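Local coordinates for RagA protein (Porphyromonas gingivalis, PDB 6SLN) that probably imports nutrients, most likely peptides, across the outer membrane as a TonB-dependent receptor built on a transmembrane beta-barrel, at residues D247-V250 with F254-N257; L395-Y400 with Y414-A419. One frame throughout, in Å; residues are numbered along the deposited sequence.

Contact 1 of 2, residues D247-V250 with F254-N257; sequences DFQV and FWGN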
loop_
_atom_site.group_PDB
_atom_site.type_symbol
_atom_site.label_atom_id
_atom_site.label_comp_id
_atom_site.label_asym_id
_atom_site.label_seq_id
_atom_site.Cartn_x
_atom_site.Cartn_y
_atom_site.Cartn_z
ATOM N N ASP A 247 -50.078 18.068 2.710
ATOM C CA ASP A 247 -51.017 19.009 3.309
ATOM C C ASP A 247 -50.423 19.641 4.552
ATOM O O ASP A 247 -50.558 20.850 4.773
ATOM C CB ASP A 247 -52.331 18.313 3.651
ATOM C CG ASP A 247 -53.462 19.289 3.841
ATOM O OD1 ASP A 247 -53.637 20.171 2.964
ATOM O OD2 ASP A 247 -54.167 19.172 4.870
ATOM N N PHE A 248 -49.750 18.830 5.367
ATOM C CA PHE A 248 -49.135 19.312 6.601
ATOM C C PHE A 248 -48.135 20.429 6.315
ATOM O O PHE A 248 -48.239 21.524 6.869
ATOM C CB PHE A 248 -48.484 18.122 7.306
ATOM C CG PHE A 248 -47.702 18.467 8.529
ATOM C CD1 PHE A 248 -48.321 19.008 9.642
ATOM C CD2 PHE A 248 -46.348 18.204 8.583
ATOM C CE1 PHE A 248 -47.597 19.302 10.775
ATOM C CE2 PHE A 248 -45.617 18.495 9.720
ATOM C CZ PHE A 248 -46.242 19.044 10.812
ATOM N N GLN A 249 -47.202 20.192 5.396
ATOM C CA GLN A 249 -46.190 21.194 5.088
ATOM C C GLN A 249 -46.807 22.469 4.533
ATOM O O GLN A 249 -46.350 23.571 4.845
ATOM C CB GLN A 249 -45.181 20.626 4.094
ATOM C CG GLN A 249 -44.449 19.378 4.570
ATOM C CD GLN A 249 -43.688 18.716 3.443
ATOM O OE1 GLN A 249 -44.262 18.411 2.386
ATOM N NE2 GLN A 249 -42.382 18.521 3.638
ATOM N N VAL A 250 -47.837 22.349 3.696
ATOM C CA VAL A 250 -48.419 23.551 3.111
ATOM C C VAL A 250 -49.128 24.359 4.176
ATOM O O VAL A 250 -49.068 25.593 4.178
ATOM C CB VAL A 250 -49.366 23.204 1.949
ATOM C CG1 VAL A 250 -49.913 24.480 1.329
ATOM C CG2 VAL A 250 -48.634 22.418 0.901
ATOM N N PHE A 254 -44.241 25.753 5.345
ATOM C CA PHE A 254 -42.948 25.286 4.872
ATOM C C PHE A 254 -42.641 25.765 3.467
ATOM O O PHE A 254 -41.503 26.138 3.166
ATOM C CB PHE A 254 -42.911 23.769 4.910
ATOM C CG PHE A 254 -41.561 23.218 4.702
ATOM C CD1 PHE A 254 -40.507 23.640 5.505
ATOM C CD2 PHE A 254 -41.322 22.292 3.698
ATOM C CE1 PHE A 254 -39.250 23.131 5.328
ATOM C CE2 PHE A 254 -40.038 21.779 3.508
ATOM C CZ PHE A 254 -38.999 22.201 4.326
ATOM N N TRP A 255 -43.632 25.738 2.588
ATOM C CA TRP A 255 -43.436 26.054 1.186
ATOM C C TRP A 255 -43.732 27.518 0.867
ATOM O O TRP A 255 -43.758 27.891 -0.304
ATOM C CB TRP A 255 -44.300 25.123 0.329
ATOM C CG TRP A 255 -43.988 23.646 0.522
ATOM C CD1 TRP A 255 -44.783 22.700 1.102
ATOM C CD2 TRP A 255 -42.802 22.968 0.120
ATOM N NE1 TRP A 255 -44.166 21.477 1.096
ATOM C CE2 TRP A 255 -42.945 21.613 0.493
ATOM C CE3 TRP A 255 -41.623 23.373 -0.510
ATOM C CZ2 TRP A 255 -41.953 20.663 0.255
ATOM C CZ3 TRP A 255 -40.638 22.432 -0.742
ATOM C CH2 TRP A 255 -40.811 21.092 -0.359
ATOM N N GLY A 256 -43.930 28.357 1.867
ATOM C CA GLY A 256 -44.187 29.765 1.659
ATOM C C GLY A 256 -45.530 30.165 2.234
ATOM O O GLY A 256 -46.279 29.351 2.773
ATOM N N ASN A 257 -45.820 31.449 2.121
ATOM C CA ASN A 257 -47.130 31.941 2.515
ATOM C C ASN A 257 -48.034 31.988 1.294
ATOM O O ASN A 257 -47.568 32.070 0.155
ATOM C CB ASN A 257 -47.021 33.323 3.163
ATOM C CG ASN A 257 -45.785 33.452 4.044
ATOM O OD1 ASN A 257 -45.033 34.423 3.941
ATOM N ND2 ASN A 257 -45.570 32.468 4.912
HETATM O O HOH W 1 -46.608 26.378 2.966
#

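Contact 2 of 2, residues L395-Y400 with Y414-A419; sequences LTMPRY and YYMYGA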
loop_
_atom_site.group_PDB
_atom_site.type_symbol
_atom_site.label_atom_id
_atom_site.label_comp_id
_atom_site.label_asym_id
_atom_site.label_seq_id
_atom_site.Cartn_x
_atom_site.Cartn_y
_atom_site.Cartn_z
ATOM N N LEU A 395 -38.466 5.796 7.305
ATOM C CA LEU A 395 -39.533 6.579 7.909
ATOM C C LEU A 395 -39.589 7.991 7.340
ATOM O O LEU A 395 -40.672 8.513 7.082
ATOM C CB LEU A 395 -39.350 6.649 9.426
ATOM C CG LEU A 395 -39.238 5.347 10.223
ATOM C CD1 LEU A 395 -39.182 5.659 11.701
ATOM C CD2 LEU A 395 -40.369 4.369 9.906
ATOM N N THR A 396 -38.453 8.642 7.142
ATOM C CA THR A 396 -38.490 10.090 6.959
ATOM C C THR A 396 -38.556 10.540 5.512
ATOM O O THR A 396 -38.642 11.745 5.271
ATOM C CB THR A 396 -37.278 10.761 7.634
ATOM O OG1 THR A 396 -36.071 10.107 7.229
ATOM C CG2 THR A 396 -37.428 10.658 9.119
ATOM N N MET A 397 -38.491 9.641 4.552
ATOM C CA MET A 397 -38.586 10.080 3.165
ATOM C C MET A 397 -40.032 10.456 2.857
ATOM O O MET A 397 -40.943 9.658 3.125
ATOM C CB MET A 397 -38.082 8.989 2.196
ATOM C CG MET A 397 -36.542 8.888 2.058
ATOM S SD MET A 397 -35.772 10.433 1.554
ATOM C CE MET A 397 -36.587 10.860 0.035
ATOM N N PRO A 398 -40.291 11.666 2.355
ATOM C CA PRO A 398 -41.627 11.982 1.841
ATOM C C PRO A 398 -42.108 10.861 0.939
ATOM O O PRO A 398 -41.394 10.402 0.058
ATOM C CB PRO A 398 -41.411 13.278 1.053
ATOM C CG PRO A 398 -40.212 13.900 1.671
ATOM C CD PRO A 398 -39.333 12.758 2.112
ATOM N N ARG A 399 -43.315 10.386 1.191
ATOM C CA ARG A 399 -43.814 9.249 0.440
ATOM C C ARG A 399 -44.175 9.592 -1.002
ATOM O O ARG A 399 -44.348 8.673 -1.804
ATOM C CB ARG A 399 -45.003 8.646 1.179
ATOM C CG ARG A 399 -44.626 7.521 2.110
ATOM C CD ARG A 399 -43.839 8.028 3.292
ATOM N NE ARG A 399 -43.636 6.956 4.250
ATOM C CZ ARG A 399 -42.449 6.499 4.612
ATOM N NH1 ARG A 399 -41.336 7.031 4.109
ATOM N NH2 ARG A 399 -42.385 5.503 5.476
ATOM N N TYR A 400 -44.237 10.871 -1.367
ATOM C CA TYR A 400 -44.438 11.270 -2.753
ATOM C C TYR A 400 -43.142 11.314 -3.548
ATOM O O TYR A 400 -43.169 11.646 -4.741
ATOM C CB TYR A 400 -45.133 12.633 -2.840
ATOM C CG TYR A 400 -44.588 13.729 -1.941
ATOM C CD1 TYR A 400 -43.424 14.424 -2.265
ATOM C CD2 TYR A 400 -45.262 14.092 -0.780
ATOM C CE1 TYR A 400 -42.944 15.438 -1.460
ATOM C CE2 TYR A 400 -44.789 15.104 0.042
ATOM C CZ TYR A 400 -43.627 15.775 -0.294
ATOM O OH TYR A 400 -43.157 16.786 0.539
ATOM N N TYR A 414 -33.095 8.901 -7.626
ATOM C CA TYR A 414 -34.355 9.487 -7.190
ATOM C C TYR A 414 -34.134 10.973 -6.938
ATOM O O TYR A 414 -33.011 11.483 -7.030
ATOM C CB TYR A 414 -34.923 8.762 -5.953
ATOM C CG TYR A 414 -34.150 8.993 -4.676
ATOM C CD1 TYR A 414 -34.528 9.987 -3.797
ATOM C CD2 TYR A 414 -33.025 8.221 -4.353
ATOM C CE1 TYR A 414 -33.843 10.199 -2.641
ATOM C CE2 TYR A 414 -32.323 8.436 -3.186
ATOM C CZ TYR A 414 -32.736 9.442 -2.332
ATOM O OH TYR A 414 -32.054 9.699 -1.148
ATOM N N TYR A 415 -35.226 11.668 -6.629
ATOM C CA TYR A 415 -35.254 13.123 -6.634
ATOM C C TYR A 415 -35.814 13.690 -5.332
ATOM O O TYR A 415 -36.736 13.128 -4.724
ATOM C CB TYR A 415 -36.098 13.644 -7.779
ATOM C CG TYR A 415 -36.255 15.141 -7.762
ATOM C CD1 TYR A 415 -35.180 15.957 -8.054
ATOM C CD2 TYR A 415 -37.472 15.740 -7.430
ATOM C CE1 TYR A 415 -35.309 17.320 -8.043
ATOM C CE2 TYR A 415 -37.608 17.107 -7.425
ATOM C CZ TYR A 415 -36.520 17.887 -7.736
ATOM O OH TYR A 415 -36.611 19.243 -7.737
ATOM N N MET A 416 -35.276 14.847 -4.944
ATOM C CA MET A 416 -35.753 15.597 -3.793
ATOM C C MET A 416 -35.685 17.073 -4.153
ATOM O O MET A 416 -34.652 17.520 -4.666
ATOM C CB MET A 416 -34.903 15.295 -2.567
ATOM C CG MET A 416 -35.546 14.339 -1.620
ATOM S SD MET A 416 -34.486 13.992 -0.217
ATOM C CE MET A 416 -33.430 12.725 -0.840
ATOM N N TYR A 417 -36.782 17.814 -3.906
ATOM C CA TYR A 417 -36.885 19.190 -4.393
ATOM C C TYR A 417 -35.671 20.013 -3.957
ATOM O O TYR A 417 -35.174 19.876 -2.834
ATOM C CB TYR A 417 -38.176 19.863 -3.909
ATOM C CG TYR A 417 -38.249 21.312 -4.365
ATOM C CD1 TYR A 417 -38.540 21.629 -5.688
ATOM C CD2 TYR A 417 -37.988 22.360 -3.491
ATOM C CE1 TYR A 417 -38.582 22.951 -6.129
ATOM C CE2 TYR A 417 -38.033 23.695 -3.927
ATOM C CZ TYR A 417 -38.323 23.974 -5.253
ATOM O OH TYR A 417 -38.371 25.273 -5.704
ATOM N N GLY A 418 -35.171 20.850 -4.871
ATOM C CA GLY A 418 -33.991 21.650 -4.625
ATOM C C GLY A 418 -32.665 21.001 -5.002
ATOM O O GLY A 418 -31.680 21.726 -5.205
ATOM N N ALA A 419 -32.611 19.666 -5.102
ATOM C CA ALA A 419 -31.380 18.971 -5.494
ATOM C C ALA A 419 -30.843 19.504 -6.811
ATOM O O ALA A 419 -31.596 19.880 -7.720
ATOM C CB ALA A 419 -31.602 17.461 -5.628
#

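Contact 1 of 2, residues D247-V250 with F254-N257
Gln249 carries most of this helix-end contact, bringing both CB and OE1 to Trp255 NE1 and meeting Phe254 through backbone and amide. The backbone evidence is one bond, Phe254 N to Gln249 O at 3.1 Å. It spans five residues, one more than an alpha-helical step, and draws the chain back against the end of helix 242-252. On the packed side, the first torsion of Gln249 (chi1 -59°) sets CG anti to the carbonyl carbon, and the chain then runs beside the Phe254 ring, the amide and ring planes only 18° apart and NE2 3.9 Å from CD2 of Phe254. Against Trp255 the same amide stands nearly upright, 86° from the indole plane. Gln249 OE1 lies in that plane at the indole edge and accepts a weak bond from Trp255 NE1 at 3.3 Å. Phe254 CD2 sits over the middle of one indole face, 3.6 Å above it. Looser packing lies towards Val250, which is partly exposed: its CG2 touches Trp255 CD1 at 3.9 Å. There water 1 accepts from Trp255 N at 3.1 Å and lies 2.9 Å from Val250 O and 3.0 Å from Gly256 O, bridging helix and loop. The amide of Gln249 has further partners in Tyr400 OH and Met886 O. Another protein of the assembly packs on Phe254 and Trp255, while Val264 and Met267 of helix 261-276 press on the indole, so this loop joins two consecutive helices within the long excursion between barrel strands 218-230 and 309-322.

Contact 2 of 2, residues L395-Y400 with Y414-A419
Met397 and Met416 meet where the chain leaving helix 390-396 faces a type II beta turn, Met416 to Ala419, in a loop between short strands 413-414 and 423-424, part of the excursion between barrel strands 363-377 and 435-450 of this TonB-dependent receptor. The contact across the segments is apolar and centres on one methyl group. Met397 CE lies 3.8 Å from Met416 CE and also reaches its SD, the two side chains crossing at about a right angle; the same methyl stands 3.9 Å from Tyr414 CE1, obliquely to the ring. Bends at chi2 and chi3 (both -56°) curl the Met397 chain and turn CE to both partners, with SD a little farther off. With 115 Å² buried, this is a small patch, but Tyr414 is also met edge-to-face by Trp301, and Tyr401 touches Met416. Hydrogen bonds shape each segment separately. Ala419 N to Met416 O closes the turn, with Gly418 at its third position, where a type II turn needs a positive phi (90°). On the helix side Arg399 folds back: its NH2 bonds Val394 O, Leu395 O lies over one guanidinium face, toward its rim, and NH1 donates to Met397 O at 2.8 Å, in the carbonyl plane on a lone pair.

Contacts 1 and 2 lie about 15 Å apart between centres, on the same side of the chain's centre, and follow one another in sequence. Their side chains meet directly. Gln249 OE1 of contact 1 and Tyr400 OH of contact 2 stand 2.7 Å apart, a probable hydrogen bond, and Trp255 CZ3 packs on Tyr417 CD2 at 3.8 Å. Met267 of helix 261-276 touches both Trp255 and Tyr417, and Leu245 and Leu246 of helix 242-252 pack on Tyr400, so both helices pack against the junction. The phospholipid pocket, with residues such as Phe501 and Tyr525 on long barrel strands, includes no residue of either contact.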